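Long-range contact in transcription elongation factor SPT6 (Candida glabrata, PDB 3PJP), which is probably a histone chaperone that maintains chromatin structure during transcription elongation, and binds the phosphorylated RNA polymerase II C-terminal repeat domain through its tandem SH2 domain: residues L55-E67 against V75-I89. Numbering follows the deposited sequence.
With ACT (acetate ion), chain D.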
loop_
_atom_site.group_PDB
_atom_site.type_symbol
_atom_site.label_atom_id
_atom_site.label_comp_id
_atom_site.label_asym_id
_atom_site.label_seq_id
_atom_site.Cartn_x
_atom_site.Cartn_y
_atom_site.Cartn_z
ATOM N N LEU A 55 10.296 4.709 5.201
ATOM C CA LEU A 55 9.486 3.856 4.332
ATOM C C LEU A 55 8.697 4.707 3.338
ATOM O O LEU A 55 7.790 5.451 3.721
ATOM C CB LEU A 55 8.546 2.972 5.164
ATOM C CG LEU A 55 7.736 1.903 4.425
ATOM C CD1 LEU A 55 8.643 0.849 3.794
ATOM C CD2 LEU A 55 6.726 1.246 5.352
ATOM N N PHE A 56 9.067 4.619 2.064
ATOM C CA PHE A 56 8.472 5.477 1.049
ATOM C C PHE A 56 8.004 4.687 -0.146
ATOM O O PHE A 56 8.633 3.697 -0.543
ATOM C CB PHE A 56 9.480 6.503 0.538
ATOM C CG PHE A 56 10.268 7.157 1.617
ATOM C CD1 PHE A 56 9.808 8.318 2.219
ATOM C CD2 PHE A 56 11.470 6.611 2.038
ATOM C CE1 PHE A 56 10.555 8.933 3.226
ATOM C CE2 PHE A 56 12.207 7.220 3.034
ATOM C CZ PHE A 56 11.743 8.372 3.632
ATOM N N GLN A 57 6.920 5.161 -0.743
ATOM C CA GLN A 57 6.434 4.568 -1.970
ATOM C C GLN A 57 6.533 5.540 -3.128
ATOM O O GLN A 57 6.232 6.731 -2.988
ATOM C CB GLN A 57 4.997 4.079 -1.797
ATOM C CG GLN A 57 4.393 3.518 -3.064
ATOM C CD GLN A 57 3.035 2.912 -2.822
ATOM O OE1 GLN A 57 2.027 3.619 -2.742
ATOM N NE2 GLN A 57 2.999 1.592 -2.675
ATOM N N HIS A 58 6.957 5.023 -4.273
ATOM C CA HIS A 58 6.998 5.792 -5.502
ATOM C C HIS A 58 5.896 5.307 -6.439
ATOM O O HIS A 58 5.786 4.107 -6.721
ATOM C CB HIS A 58 8.375 5.660 -6.145
ATOM C CG HIS A 58 9.502 6.052 -5.238
ATOM N ND1 HIS A 58 9.986 7.341 -5.171
ATOM C CD2 HIS A 58 10.238 5.328 -4.362
ATOM C CE1 HIS A 58 10.977 7.393 -4.297
ATOM N NE2 HIS A 58 11.151 6.184 -3.791
ATOM N N VAL A 59 5.078 6.252 -6.889
ATOM C CA VAL A 59 3.888 5.976 -7.686
ATOM C C VAL A 59 4.070 6.590 -9.061
ATOM O O VAL A 59 4.348 7.792 -9.183
ATOM C CB VAL A 59 2.664 6.577 -7.003
ATOM C CG1 VAL A 59 1.379 6.252 -7.785
ATOM C CG2 VAL A 59 2.569 6.075 -5.571
ATOM N N ASP A 60 3.939 5.774 -10.102
ATOM C CA ASP A 60 4.111 6.296 -11.448
ATOM C C ASP A 60 2.827 6.875 -11.998
ATOM O O ASP A 60 1.748 6.331 -11.794
ATOM C CB ASP A 60 4.642 5.239 -12.411
ATOM C CG ASP A 60 4.835 5.792 -13.812
ATOM O OD1 ASP A 60 5.849 6.475 -14.054
ATOM O OD2 ASP A 60 3.969 5.539 -14.670
ATOM N N ILE A 61 2.969 8.002 -12.688
ATOM C CA ILE A 61 1.864 8.633 -13.398
ATOM C C ILE A 61 2.157 8.632 -14.899
ATOM O O ILE A 61 3.147 9.214 -15.353
ATOM C CB ILE A 61 1.644 10.082 -12.907
ATOM C CG1 ILE A 61 1.361 10.103 -11.405
ATOM C CG2 ILE A 61 0.466 10.712 -13.628
ATOM C CD1 ILE A 61 1.504 11.487 -10.793
ATOM N N GLN A 62 1.305 7.969 -15.670
ATOM C CA GLN A 62 1.444 7.957 -17.123
ATOM C C GLN A 62 0.575 9.050 -17.746
ATOM O O GLN A 62 -0.619 9.182 -17.434
ATOM C CB GLN A 62 1.047 6.592 -17.689
ATOM C CG GLN A 62 0.890 6.546 -19.209
ATOM C CD GLN A 62 2.193 6.297 -19.945
ATOM O OE1 GLN A 62 2.814 5.239 -19.794
ATOM N NE2 GLN A 62 2.619 7.271 -20.749
ATOM N N GLU A 63 1.159 9.844 -18.637
ATOM C CA GLU A 63 0.371 10.868 -19.325
ATOM C C GLU A 63 -0.189 10.362 -20.639
ATOM O O GLU A 63 0.463 9.605 -21.352
ATOM C CB GLU A 63 1.230 12.083 -19.631
ATOM C CG GLU A 63 1.791 12.781 -18.439
ATOM C CD GLU A 63 2.641 13.952 -18.871
ATOM O OE1 GLU A 63 3.802 13.714 -19.245
ATOM O OE2 GLU A 63 2.137 15.093 -18.868
ATOM N N LEU A 64 -1.403 10.798 -20.956
ATOM C CA LEU A 64 -1.974 10.608 -22.279
ATOM C C LEU A 64 -2.470 11.949 -22.791
ATOM O O LEU A 64 -2.695 12.881 -22.016
ATOM C CB LEU A 64 -3.159 9.646 -22.232
ATOM C CG LEU A 64 -3.019 8.337 -21.457
ATOM C CD1 LEU A 64 -4.342 7.609 -21.485
ATOM C CD2 LEU A 64 -1.896 7.472 -22.019
ATOM N N GLU A 65 -2.671 12.030 -24.103
ATOM C CA GLU A 65 -3.228 13.225 -24.726
ATOM C C GLU A 65 -2.437 14.492 -24.390
ATOM O O GLU A 65 -3.001 15.515 -23.997
ATOM C CB GLU A 65 -4.708 13.379 -24.361
ATOM C CG GLU A 65 -5.513 12.108 -24.650
ATOM C CD GLU A 65 -7.008 12.293 -24.445
ATOM O OE1 GLU A 65 -7.427 13.355 -23.957
ATOM O OE2 GLU A 65 -7.770 11.365 -24.780
ATOM N N LYS A 66 -1.118 14.393 -24.525
ATOM C CA LYS A 66 -0.248 15.559 -24.476
ATOM C C LYS A 66 -0.278 16.237 -25.845
ATOM O O LYS A 66 -0.254 15.561 -26.871
ATOM C CB LYS A 66 1.178 15.119 -24.150
ATOM C CG LYS A 66 1.327 14.358 -22.835
ATOM C CD LYS A 66 2.606 13.502 -22.806
ATOM C CE LYS A 66 3.880 14.327 -22.968
ATOM N NZ LYS A 66 4.169 15.138 -21.759
ATOM N N GLU A 67 -0.338 17.564 -25.866
ATOM C CA GLU A 67 -0.337 18.302 -27.134
ATOM C C GLU A 67 1.005 18.187 -27.847
ATOM O O GLU A 67 1.074 18.184 -29.073
ATOM C CB GLU A 67 -0.685 19.779 -26.927
ATOM C CG GLU A 67 -0.701 20.578 -28.242
ATOM C CD GLU A 67 -1.228 21.993 -28.086
ATOM O OE1 GLU A 67 -1.431 22.434 -26.933
ATOM O OE2 GLU A 67 -1.436 22.664 -29.123
ATOM N N VAL A 75 -5.004 13.687 -19.753
ATOM C CA VAL A 75 -5.453 12.521 -18.992
ATOM C C VAL A 75 -4.226 11.939 -18.311
ATOM O O VAL A 75 -3.199 11.767 -18.955
ATOM C CB VAL A 75 -6.091 11.450 -19.915
ATOM C CG1 VAL A 75 -6.468 10.183 -19.138
ATOM C CG2 VAL A 75 -7.341 12.003 -20.594
ATOM N N LEU A 76 -4.333 11.665 -17.012
ATOM C CA LEU A 76 -3.238 11.078 -16.249
ATOM C C LEU A 76 -3.663 9.745 -15.679
ATOM O O LEU A 76 -4.731 9.637 -15.093
ATOM C CB LEU A 76 -2.850 12.005 -15.101
ATOM C CG LEU A 76 -2.520 13.460 -15.452
ATOM C CD1 LEU A 76 -2.281 14.238 -14.170
ATOM C CD2 LEU A 76 -1.329 13.577 -16.402
ATOM N N VAL A 77 -2.806 8.743 -15.831
ATOM C CA VAL A 77 -3.162 7.381 -15.422
ATOM C C VAL A 77 -2.313 6.926 -14.241
ATOM O O VAL A 77 -1.085 7.013 -14.279
ATOM C CB VAL A 77 -2.985 6.391 -16.578
ATOM C CG1 VAL A 77 -3.488 5.001 -16.166
ATOM C CG2 VAL A 77 -3.748 6.874 -17.795
ATOM N N VAL A 78 -2.974 6.478 -13.177
ATOM C CA VAL A 78 -2.275 5.895 -12.041
ATOM C C VAL A 78 -2.876 4.528 -11.748
ATOM O O VAL A 78 -4.075 4.413 -11.516
ATOM C CB VAL A 78 -2.392 6.743 -10.770
ATOM C CG1 VAL A 78 -1.494 6.159 -9.676
ATOM C CG2 VAL A 78 -1.984 8.176 -11.052
ATOM N N GLU A 79 -2.021 3.510 -11.770
ATOM C CA GLU A 79 -2.443 2.132 -11.521
ATOM C C GLU A 79 -3.747 1.774 -12.217
ATOM O O GLU A 79 -4.688 1.263 -11.594
ATOM C CB GLU A 79 -2.529 1.877 -10.016
ATOM C CG GLU A 79 -1.220 2.169 -9.306
ATOM C CD GLU A 79 -1.155 1.580 -7.916
ATOM O OE1 GLU A 79 -1.973 0.689 -7.603
ATOM O OE2 GLU A 79 -0.276 2.008 -7.140
ATOM N N GLY A 80 -3.810 2.062 -13.514
ATOM C CA GLY A 80 -4.925 1.614 -14.327
ATOM C C GLY A 80 -6.129 2.535 -14.304
ATOM O O GLY A 80 -7.077 2.345 -15.062
ATOM N N GLN A 81 -6.091 3.544 -13.442
ATOM C CA GLN A 81 -7.204 4.470 -13.329
ATOM C C GLN A 81 -6.917 5.817 -13.992
ATOM O O GLN A 81 -5.862 6.424 -13.765
ATOM C CB GLN A 81 -7.572 4.695 -11.863
ATOM C CG GLN A 81 -8.704 5.682 -11.699
ATOM C CD GLN A 81 -9.965 5.185 -12.365
ATOM O OE1 GLN A 81 -10.396 4.060 -12.119
ATOM N NE2 GLN A 81 -10.557 6.010 -13.228
ATOM N N ARG A 82 -7.875 6.312 -14.781
ATOM C CA ARG A 82 -7.721 7.635 -15.385
ATOM C C ARG A 82 -8.221 8.787 -14.522
ATOM O O ARG A 82 -9.260 8.697 -13.859
ATOM C CB ARG A 82 -8.386 7.696 -16.763
ATOM C CG ARG A 82 -7.646 6.869 -17.781
ATOM C CD ARG A 82 -8.596 6.228 -18.760
ATOM N NE ARG A 82 -8.734 7.025 -19.965
ATOM C CZ ARG A 82 -8.122 6.754 -21.113
ATOM N NH1 ARG A 82 -7.328 5.692 -21.215
ATOM N NH2 ARG A 82 -8.313 7.544 -22.160
ATOM N N TYR A 83 -7.464 9.882 -14.566
ATOM C CA TYR A 83 -7.800 11.108 -13.859
ATOM C C TYR A 83 -7.585 12.303 -14.788
ATOM O O TYR A 83 -6.850 12.201 -15.767
ATOM C CB TYR A 83 -6.911 11.287 -12.630
ATOM C CG TYR A 83 -6.959 10.128 -11.661
ATOM C CD1 TYR A 83 -7.847 10.122 -10.596
ATOM C CD2 TYR A 83 -6.106 9.047 -11.805
ATOM C CE1 TYR A 83 -7.899 9.065 -9.704
ATOM C CE2 TYR A 83 -6.144 7.988 -10.917
ATOM C CZ TYR A 83 -7.038 8.005 -9.868
ATOM O OH TYR A 83 -7.076 6.949 -8.990
ATOM N N HIS A 84 -8.216 13.430 -14.469
ATOM C CA HIS A 84 -8.092 14.638 -15.280
ATOM C C HIS A 84 -6.831 15.441 -15.006
ATOM O O HIS A 84 -6.285 16.087 -15.908
ATOM C CB HIS A 84 -9.289 15.559 -15.045
ATOM C CG HIS A 84 -10.600 14.945 -15.404
ATOM N ND1 HIS A 84 -10.928 14.594 -16.694
ATOM C CD2 HIS A 84 -11.669 14.623 -14.639
ATOM C CE1 HIS A 84 -12.145 14.073 -16.708
ATOM N NE2 HIS A 84 -12.617 14.085 -15.474
ATOM N N ASP A 85 -6.391 15.447 -13.754
ATOM C CA ASP A 85 -5.310 16.349 -13.369
ATOM C C ASP A 85 -4.689 15.938 -12.040
ATOM O O ASP A 85 -5.169 15.011 -11.376
ATOM C CB ASP A 85 -5.827 17.794 -13.308
ATOM C CG ASP A 85 -7.046 17.932 -12.418
ATOM O OD1 ASP A 85 -6.906 17.698 -11.202
ATOM O OD2 ASP A 85 -8.142 18.272 -12.929
ATOM N N LEU A 86 -3.613 16.622 -11.662
ATOM C CA LEU A 86 -2.863 16.234 -10.474
ATOM C C LEU A 86 -3.671 16.445 -9.201
ATOM O O LEU A 86 -3.573 15.658 -8.269
ATOM C CB LEU A 86 -1.549 17.027 -10.392
ATOM C CG LEU A 86 -0.512 16.670 -11.459
ATOM C CD1 LEU A 86 0.590 17.724 -11.490
ATOM C CD2 LEU A 86 0.090 15.313 -11.220
ATOM N N ASP A 87 -4.460 17.510 -9.139
ATOM C CA ASP A 87 -5.239 17.735 -7.928
ATOM C C ASP A 87 -6.266 16.627 -7.703
ATOM O O ASP A 87 -6.550 16.253 -6.565
ATOM C CB ASP A 87 -5.926 19.099 -7.964
ATOM C CG ASP A 87 -4.956 20.232 -7.699
ATOM O OD1 ASP A 87 -4.077 20.068 -6.827
ATOM O OD2 ASP A 87 -5.069 21.277 -8.363
ATOM N N GLN A 88 -6.826 16.115 -8.790
ATOM C CA GLN A 88 -7.799 15.025 -8.686
ATOM C C GLN A 88 -7.114 13.754 -8.181
ATOM O O GLN A 88 -7.696 13.000 -7.386
ATOM C CB GLN A 88 -8.507 14.755 -10.018
ATOM C CG GLN A 88 -9.634 13.728 -9.895
ATOM C CD GLN A 88 -10.199 13.323 -11.232
ATOM O OE1 GLN A 88 -9.693 13.726 -12.277
ATOM N NE2 GLN A 88 -11.257 12.526 -11.210
ATOM N N ILE A 89 -5.892 13.513 -8.652
ATOM C CA ILE A 89 -5.087 12.379 -8.169
ATOM C C ILE A 89 -4.843 12.513 -6.677
ATOM O O ILE A 89 -4.982 11.557 -5.937
ATOM C CB ILE A 89 -3.746 12.245 -8.920
ATOM C CG1 ILE A 89 -3.988 11.805 -10.363
ATOM C CG2 ILE A 89 -2.797 11.244 -8.218
ATOM C CD1 ILE A 89 -2.764 11.853 -11.234
HETATM C C ACT D . -10.547 9.888 -20.597
HETATM O O ACT D . -10.124 9.204 -19.644
HETATM O OXT ACT D . -9.851 9.830 -21.631
HETATM C CH3 ACT D . -11.801 10.713 -20.513
HETATM O O HOH W 1 0.841 3.853 -11.752
HETATM O O HOH W 2 2.055 3.121 -9.352
#
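Gln62 and Val77 face each other as a hydrogen-bonded antiparallel pair, joining strand 55-64 to strand 75-78 in a beta hairpin of the N-terminal SH2 fold in this tandem. The hairpin illustrates how one ladder can serve both a packed and a wet face. Gln62 N reaches Val77 O at 2.9 Å, and Val77 N returns to Gln62 O at 2.7 Å. Leu64 N continues the ladder to Val75 O, whereas the reciprocal Val75 N to Leu64 O bond is weak.

The tightly packed face is built round Ile61. Its branches divide the work: Ile61 CG2 lies 3.9 Å from Leu76 CB and also approaches Ile89 CD1, while CG1 meets Val78 CG2, and Ile61 CD1 reaches Leu86 CD2 at 4.1 Å. Helix 86-105, N-capped by Asp85, is thereby packed against the sheet. Packing is closest at Val59, where Val59 CG1 crosses Val78 CG1 at about a right angle and 3.4 Å, shorter than usual for two methyl carbons.

The opposite face, carrying Gln62, Leu64, Val75 and Val77, is more open. Beyond the last paired residues, a water joins strand 55-64 to the tight turn after Val78, donating to Asp60 O and accepting from Glu79 N. Gln62 bends at chi2 (86°), carrying its amide away from Val77, where NE2 bonds to Glu63 O and also to Asp43. Leu64 CD1 touches Val77 CG2 and covers one face of the Arg82 guanidinium. Bends at chi2 and chi3 turn Arg82 so that its edge grips an acetate, probably from the crystallisation liquor, in two nearly straight bonds: Arg82 NE to acetate O at 2.6 Å and Arg82 NH2 to acetate OXT at 2.8 Å.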